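Local coordinates for protein 2-C-methyl-D-erythritol 2,4-cyclodiphosphate synthase (Thermus thermophilus, PDB 1IV3) that converts 4-diphosphocytidyl-2-C-methyl-D-erythritol 2-phosphate into 2-C-methyl-D-erythritol 2,4-cyclodiphosphate, releasing CMP, in the non-mevalonate route to isoprenoids, at residues Gly6-Leu12 with Ser140-Ala146; Ala89-Ser95 with Arg145-Asp151. The protein carries 3 engineered substitutions. All blocks are in the same frame, centred on the assembly; numbering follows the deposited sequence.

Contact 1 (Gly6-Leu12 with Ser140-Ala146); sequences GEDSHRL and SHVQARA. With MG (magnesium ion), chain G.
L12 folds over the start of strand 141-146, where this antiparallel ladder in the mixed sheet of the IspF-family subunit begins. Its CG stands anti to its carbonyl carbon (chi1 -73°), which lays CD1 against the H141 backbone, 3.3 Å from H141 C, and CD2 across V142, 3.9 Å from V142 CG1. That methyl also meets H10 CB, so one valine branch touches both residues. At this end the ladder is closed by L12 N bonding to S140 O at 2.6 Å, with the donor tilted out of the carbonyl plane. H141 turns its ring the other way: R11 CA sits over one ring face as a CH-pi contact, 4.0 Å from the H141 ring centroid. Beyond it the R11 guanidinium is turned 68° from the ring plane, and R11 NE makes a weak bond to E135 O of the second subunit. With an alanine at R11 the guanidinium beside H141 would be gone, which would probably open a gap there and cost E135 O this weak donor. Farther along, R145 NE reaches E7 OE1 in a salt bridge whose hydrogen bond is weak; firmer pairs join E7 to R145 of the second subunit and R145 to E7 of the third. D8 OD1 salt-bridges K132 of the second subunit, while magnesium is bound by H42 ND1, a water, D8 OD2 at 1.9 Å and H10 NE2 at 2.0 Å.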
loop_
_atom_site.group_PDB
_atom_site.type_symbol
_atom_site.label_atom_id
_atom_site.label_comp_id
_atom_site.label_asym_id
_atom_site.label_seq_id
_atom_site.Cartn_x
_atom_site.Cartn_y
_atom_site.Cartn_z
ATOM N N GLY A 6 -1.804 7.253 -0.516
ATOM C CA GLY A 6 -1.054 7.919 0.539
ATOM C C GLY A 6 -0.971 7.031 1.777
ATOM O O GLY A 6 -1.721 6.069 1.938
ATOM N N GLU A 7 -0.016 7.401 2.615
ATOM C CA GLU A 7 0.336 6.679 3.809
ATOM C C GLU A 7 0.628 7.664 4.942
ATOM O O GLU A 7 1.037 8.795 4.689
ATOM C CB GLU A 7 1.604 5.841 3.641
ATOM C CG GLU A 7 1.609 4.785 2.552
ATOM C CD GLU A 7 2.920 3.982 2.675
ATOM O OE1 GLU A 7 3.370 3.801 3.827
ATOM O OE2 GLU A 7 3.475 3.540 1.671
ATOM N N ASP A 8 0.427 7.197 6.155
ATOM C CA ASP A 8 0.850 7.939 7.340
ATOM C C ASP A 8 1.101 6.956 8.479
ATOM O O ASP A 8 0.481 5.891 8.573
ATOM C CB ASP A 8 -0.188 8.953 7.800
ATOM C CG ASP A 8 0.398 9.948 8.800
ATOM O OD1 ASP A 8 1.635 10.116 8.805
ATOM O OD2 ASP A 8 -0.401 10.419 9.632
ATOM N N SER A 9 2.011 7.354 9.352
ATOM C CA SER A 9 2.233 6.593 10.584
ATOM C C SER A 9 2.565 7.552 11.723
ATOM O O SER A 9 3.095 8.631 11.468
ATOM C CB SER A 9 3.337 5.558 10.382
ATOM O OG SER A 9 4.610 6.187 10.317
ATOM N N HIS A 10 2.238 7.145 12.946
ATOM C CA HIS A 10 2.631 7.889 14.127
ATOM C C HIS A 10 2.988 6.934 15.264
ATOM O O HIS A 10 2.360 5.891 15.423
ATOM C CB HIS A 10 1.547 8.833 14.659
ATOM C CG HIS A 10 1.364 9.974 13.699
ATOM N ND1 HIS A 10 2.055 11.162 13.806
ATOM C CD2 HIS A 10 0.576 10.084 12.598
ATOM C CE1 HIS A 10 1.690 11.965 12.815
ATOM N NE2 HIS A 10 0.794 11.332 12.068
ATOM N N ARG A 11 3.996 7.386 16.003
ATOM C CA ARG A 11 4.373 6.716 17.234
ATOM C C ARG A 11 3.182 6.872 18.176
ATOM O O ARG A 11 2.555 7.926 18.270
ATOM C CB ARG A 11 5.628 7.327 17.816
ATOM C CG ARG A 11 6.438 6.522 18.804
ATOM C CD ARG A 11 7.892 7.013 18.809
ATOM N NE ARG A 11 8.746 6.100 18.051
ATOM C CZ ARG A 11 8.916 4.810 18.327
ATOM N NH1 ARG A 11 8.298 4.242 19.355
ATOM N NH2 ARG A 11 9.717 4.070 17.566
ATOM N N LEU A 12 2.916 5.776 18.877
ATOM C CA LEU A 12 1.814 5.860 19.841
ATOM C C LEU A 12 2.371 5.965 21.254
ATOM O O LEU A 12 3.303 5.255 21.629
ATOM C CB LEU A 12 0.917 4.640 19.673
ATOM C CG LEU A 12 0.024 4.612 18.436
ATOM C CD1 LEU A 12 -0.533 3.209 18.254
ATOM C CD2 LEU A 12 -1.098 5.647 18.550
ATOM N N SER A 140 3.847 -0.214 18.538
ATOM C CA SER A 140 3.731 1.099 19.135
ATOM C C SER A 140 3.481 2.186 18.097
ATOM O O SER A 140 3.772 3.352 18.364
ATOM C CB SER A 140 5.011 1.376 19.942
ATOM O OG SER A 140 5.018 0.567 21.113
ATOM N N HIS A 141 2.936 1.835 16.930
ATOM C CA HIS A 141 2.558 2.850 15.951
ATOM C C HIS A 141 1.128 2.604 15.472
ATOM O O HIS A 141 0.633 1.477 15.502
ATOM C CB HIS A 141 3.465 2.867 14.730
ATOM C CG HIS A 141 4.868 3.314 14.977
ATOM N ND1 HIS A 141 5.375 4.476 14.457
ATOM C CD2 HIS A 141 5.879 2.735 15.683
ATOM C CE1 HIS A 141 6.637 4.604 14.845
ATOM N NE2 HIS A 141 6.966 3.571 15.581
ATOM N N VAL A 142 0.497 3.679 15.031
ATOM C CA VAL A 142 -0.726 3.567 14.233
ATOM C C VAL A 142 -0.311 3.778 12.778
ATOM O O VAL A 142 0.458 4.726 12.522
ATOM C CB VAL A 142 -1.807 4.554 14.665
ATOM C CG1 VAL A 142 -1.286 6.002 14.717
ATOM C CG2 VAL A 142 -3.014 4.450 13.741
ATOM N N GLN A 143 -0.758 2.925 11.855
ATOM C CA GLN A 143 -0.378 3.138 10.458
ATOM C C GLN A 143 -1.649 3.270 9.619
ATOM O O GLN A 143 -2.638 2.601 9.941
ATOM C CB GLN A 143 0.454 1.996 9.911
ATOM C CG GLN A 143 1.685 1.666 10.743
ATOM C CD GLN A 143 2.309 0.324 10.387
ATOM O OE1 GLN A 143 2.240 -0.660 11.129
ATOM N NE2 GLN A 143 2.931 0.271 9.213
ATOM N N ALA A 144 -1.632 4.091 8.575
ATOM C CA ALA A 144 -2.763 4.141 7.658
ATOM C C ALA A 144 -2.220 4.105 6.238
ATOM O O ALA A 144 -1.195 4.744 5.995
ATOM C CB ALA A 144 -3.609 5.398 7.831
ATOM N N ARG A 145 -2.907 3.398 5.347
ATOM C CA ARG A 145 -2.608 3.495 3.916
ATOM C C ARG A 145 -3.929 3.602 3.181
ATOM O O ARG A 145 -4.882 2.899 3.548
ATOM C CB ARG A 145 -1.782 2.300 3.434
ATOM C CG ARG A 145 -0.504 2.108 4.254
ATOM C CD ARG A 145 0.383 1.017 3.648
ATOM N NE ARG A 145 1.698 1.066 4.307
ATOM C CZ ARG A 145 1.885 0.402 5.444
ATOM N NH1 ARG A 145 0.884 -0.306 5.948
ATOM N NH2 ARG A 145 3.067 0.450 6.038
ATOM N N ALA A 146 -3.975 4.505 2.199
ATOM C CA ALA A 146 -5.229 4.846 1.554
ATOM C C ALA A 146 -5.092 4.950 0.033
ATOM O O ALA A 146 -4.070 5.476 -0.406
ATOM C CB ALA A 146 -5.787 6.186 2.051
HETATM MG MG MG G . 0.392 12.044 10.254
HETATM O O HOH W 1 2.223 13.318 9.572
#

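Contact 2 (Ala89-Ser95 with Arg145-Asp151); sequences AKLLQAS and RAVVLLD
L150 packs across L91 and A89 where two antiparallel strands, 91-95 and 145-150, pair through a classic beta bulge. With CG anti to the carbonyl carbon (chi1 -55°), the L150 side chain leans over the start of the partner strand. L150 CB lies 3.7 Å from K90 O, and L150 CG, the branch point, meets L91 CD1 at 3.8 Å. At the tip L150 CD2 lies against the L91 backbone, 3.8 Å from L91 CA, and also touches A89 CB. L91 CD1 extends on to V148, and A94 CB meets V148 CG1. This aliphatic face lies against helix 39-50, where it meets L44, A47 and L48, and against M120 of helix 109-120.

At the bulge L92 and Q93 together face L149, and L149 O takes both amides, L92 N at 2.9 Å and Q93 N at 3.1 Å. The extra residue brings L92 alongside L149, and the two side chains run together with L92 CD2 and L149 CD2 4.0 Å apart. Past the bulge, S95 and V147 form a hydrogen-bonded pair, and S95 OG bonds to S50 OG and Y5 N of the third subunit. At the other end the strands are clasped by D151: its backbone N gives to K90 O, and its OD1 receives K90 N at 3.1 Å in a nearly straight bond (171°). The side chains are otherwise mostly aliphatic, so cohesion between the two strands comes chiefly from backbone bonds and hydrocarbon contact, with the D151 carboxylate supplying the one side-chain hydrogen bond.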
loop_
_atom_site.group_PDB
_atom_site.type_symbol
_atom_site.label_atom_id
_atom_site.label_comp_id
_atom_site.label_asym_id
_atom_site.label_seq_id
_atom_site.Cartn_x
_atom_site.Cartn_y
_atom_site.Cartn_z
ATOM N N ALA A 89 -12.019 17.739 -10.149
ATOM C CA ALA A 89 -12.205 16.368 -9.668
ATOM C C ALA A 89 -13.557 16.134 -9.023
ATOM O O ALA A 89 -14.153 17.021 -8.398
ATOM C CB ALA A 89 -11.104 16.105 -8.650
ATOM N N LYS A 90 -14.062 14.914 -9.167
ATOM C CA LYS A 90 -15.215 14.418 -8.448
ATOM C C LYS A 90 -14.756 13.175 -7.660
ATOM O O LYS A 90 -14.565 12.113 -8.248
ATOM C CB LYS A 90 -16.383 13.974 -9.316
ATOM C CG LYS A 90 -17.480 14.964 -9.581
ATOM C CD LYS A 90 -17.014 16.324 -10.059
ATOM C CE LYS A 90 -18.135 17.354 -9.927
ATOM N NZ LYS A 90 -18.155 18.291 -11.083
ATOM N N LEU A 91 -14.575 13.318 -6.359
ATOM C CA LEU A 91 -14.196 12.124 -5.599
ATOM C C LEU A 91 -15.253 11.046 -5.759
ATOM O O LEU A 91 -16.445 11.347 -5.678
ATOM C CB LEU A 91 -14.020 12.518 -4.140
ATOM C CG LEU A 91 -13.460 11.490 -3.167
ATOM C CD1 LEU A 91 -12.195 10.796 -3.675
ATOM C CD2 LEU A 91 -13.193 12.214 -1.841
ATOM N N LEU A 92 -14.842 9.803 -5.993
ATOM C CA LEU A 92 -15.747 8.674 -6.142
ATOM C C LEU A 92 -15.650 7.652 -5.023
ATOM O O LEU A 92 -16.639 7.060 -4.611
ATOM C CB LEU A 92 -15.494 7.918 -7.464
ATOM C CG LEU A 92 -16.406 6.698 -7.653
ATOM C CD1 LEU A 92 -17.881 7.062 -7.685
ATOM C CD2 LEU A 92 -16.044 5.959 -8.935
ATOM N N GLN A 93 -14.414 7.413 -4.544
ATOM C CA GLN A 93 -14.266 6.322 -3.582
ATOM C C GLN A 93 -13.032 6.483 -2.717
ATOM O O GLN A 93 -12.038 7.018 -3.257
ATOM C CB GLN A 93 -14.143 4.984 -4.349
ATOM C CG GLN A 93 -14.229 3.782 -3.406
ATOM C CD GLN A 93 -14.638 2.483 -4.088
ATOM O OE1 GLN A 93 -15.088 1.527 -3.429
ATOM N NE2 GLN A 93 -14.439 2.473 -5.401
ATOM N N ALA A 94 -13.073 6.028 -1.464
ATOM C CA ALA A 94 -11.840 5.978 -0.668
ATOM C C ALA A 94 -11.768 4.611 0.008
ATOM O O ALA A 94 -12.762 4.167 0.570
ATOM C CB ALA A 94 -11.765 7.110 0.355
ATOM N N SER A 95 -10.601 3.967 -0.055
ATOM C CA SER A 95 -10.429 2.649 0.534
ATOM C C SER A 95 -9.162 2.693 1.364
ATOM O O SER A 95 -8.116 3.020 0.796
ATOM C CB SER A 95 -10.316 1.577 -0.556
ATOM O OG SER A 95 -10.189 0.298 0.061
ATOM N N ARG A 145 -2.907 3.398 5.347
ATOM C CA ARG A 145 -2.608 3.495 3.916
ATOM C C ARG A 145 -3.929 3.602 3.181
ATOM O O ARG A 145 -4.882 2.899 3.548
ATOM C CB ARG A 145 -1.782 2.300 3.434
ATOM C CG ARG A 145 -0.504 2.108 4.254
ATOM C CD ARG A 145 0.383 1.017 3.648
ATOM N NE ARG A 145 1.698 1.066 4.307
ATOM C CZ ARG A 145 1.885 0.402 5.444
ATOM N NH1 ARG A 145 0.884 -0.306 5.948
ATOM N NH2 ARG A 145 3.067 0.450 6.038
ATOM N N ALA A 146 -3.975 4.505 2.199
ATOM C CA ALA A 146 -5.229 4.846 1.554
ATOM C C ALA A 146 -5.092 4.950 0.033
ATOM O O ALA A 146 -4.070 5.476 -0.406
ATOM C CB ALA A 146 -5.787 6.186 2.051
ATOM N N VAL A 147 -6.123 4.491 -0.678
ATOM C CA VAL A 147 -6.226 4.752 -2.127
ATOM C C VAL A 147 -7.506 5.540 -2.363
ATOM O O VAL A 147 -8.559 5.220 -1.779
ATOM C CB VAL A 147 -6.243 3.458 -2.959
ATOM C CG1 VAL A 147 -6.166 3.704 -4.447
ATOM C CG2 VAL A 147 -5.063 2.566 -2.570
ATOM N N VAL A 148 -7.438 6.562 -3.192
ATOM C CA VAL A 148 -8.688 7.253 -3.545
ATOM C C VAL A 148 -8.874 7.156 -5.056
ATOM O O VAL A 148 -7.918 7.034 -5.848
ATOM C CB VAL A 148 -8.712 8.732 -3.115
ATOM C CG1 VAL A 148 -8.679 8.875 -1.602
ATOM C CG2 VAL A 148 -7.542 9.465 -3.753
ATOM N N LEU A 149 -10.144 7.208 -5.444
ATOM C CA LEU A 149 -10.475 7.143 -6.872
ATOM C C LEU A 149 -11.346 8.351 -7.192
ATOM O O LEU A 149 -12.269 8.629 -6.413
ATOM C CB LEU A 149 -11.174 5.825 -7.147
ATOM C CG LEU A 149 -11.586 5.492 -8.576
ATOM C CD1 LEU A 149 -10.363 5.341 -9.464
ATOM C CD2 LEU A 149 -12.456 4.232 -8.577
ATOM N N LEU A 150 -11.045 9.016 -8.288
ATOM C CA LEU A 150 -11.767 10.236 -8.635
ATOM C C LEU A 150 -12.160 10.252 -10.115
ATOM O O LEU A 150 -11.342 9.833 -10.931
ATOM C CB LEU A 150 -10.902 11.460 -8.341
ATOM C CG LEU A 150 -10.348 11.586 -6.918
ATOM C CD1 LEU A 150 -8.881 11.194 -6.915
ATOM C CD2 LEU A 150 -10.523 12.986 -6.365
ATOM N N ASP A 151 -13.357 10.745 -10.371
ATOM C CA ASP A 151 -14.022 10.907 -11.649
ATOM C C ASP A 151 -14.816 9.687 -12.087
ATOM O O ASP A 151 -16.031 9.662 -12.250
ATOM C CB ASP A 151 -12.974 11.229 -12.723
ATOM C CG ASP A 151 -12.497 12.660 -12.554
ATOM O OD1 ASP A 151 -12.765 13.201 -11.452
ATOM O OD2 ASP A 151 -11.890 13.180 -13.513
#

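Overall arrangement
Strand 141-150 runs through both contacts, pairing with strand 3-14 in contact 1 and with strand 91-99 in contact 2, so it sits between them in one sheet; R145 and A146 belong to both. The two centres are about 19 Å apart. Both contacts are mainly buried and touch neighbouring subunits, but contact 2 runs out to the exposed K90 and D151, the latter close to the C-terminus. Contact 1 keeps an unbroken antiparallel register and carries charges, ligands of the magnesium site and residues predicted to bind substrate. Contact 2 is chiefly aliphatic and interrupted by a bulge; Q93, S95 and V147 face the third subunit, whereas L91, A94, V148 and L150 pack within their own.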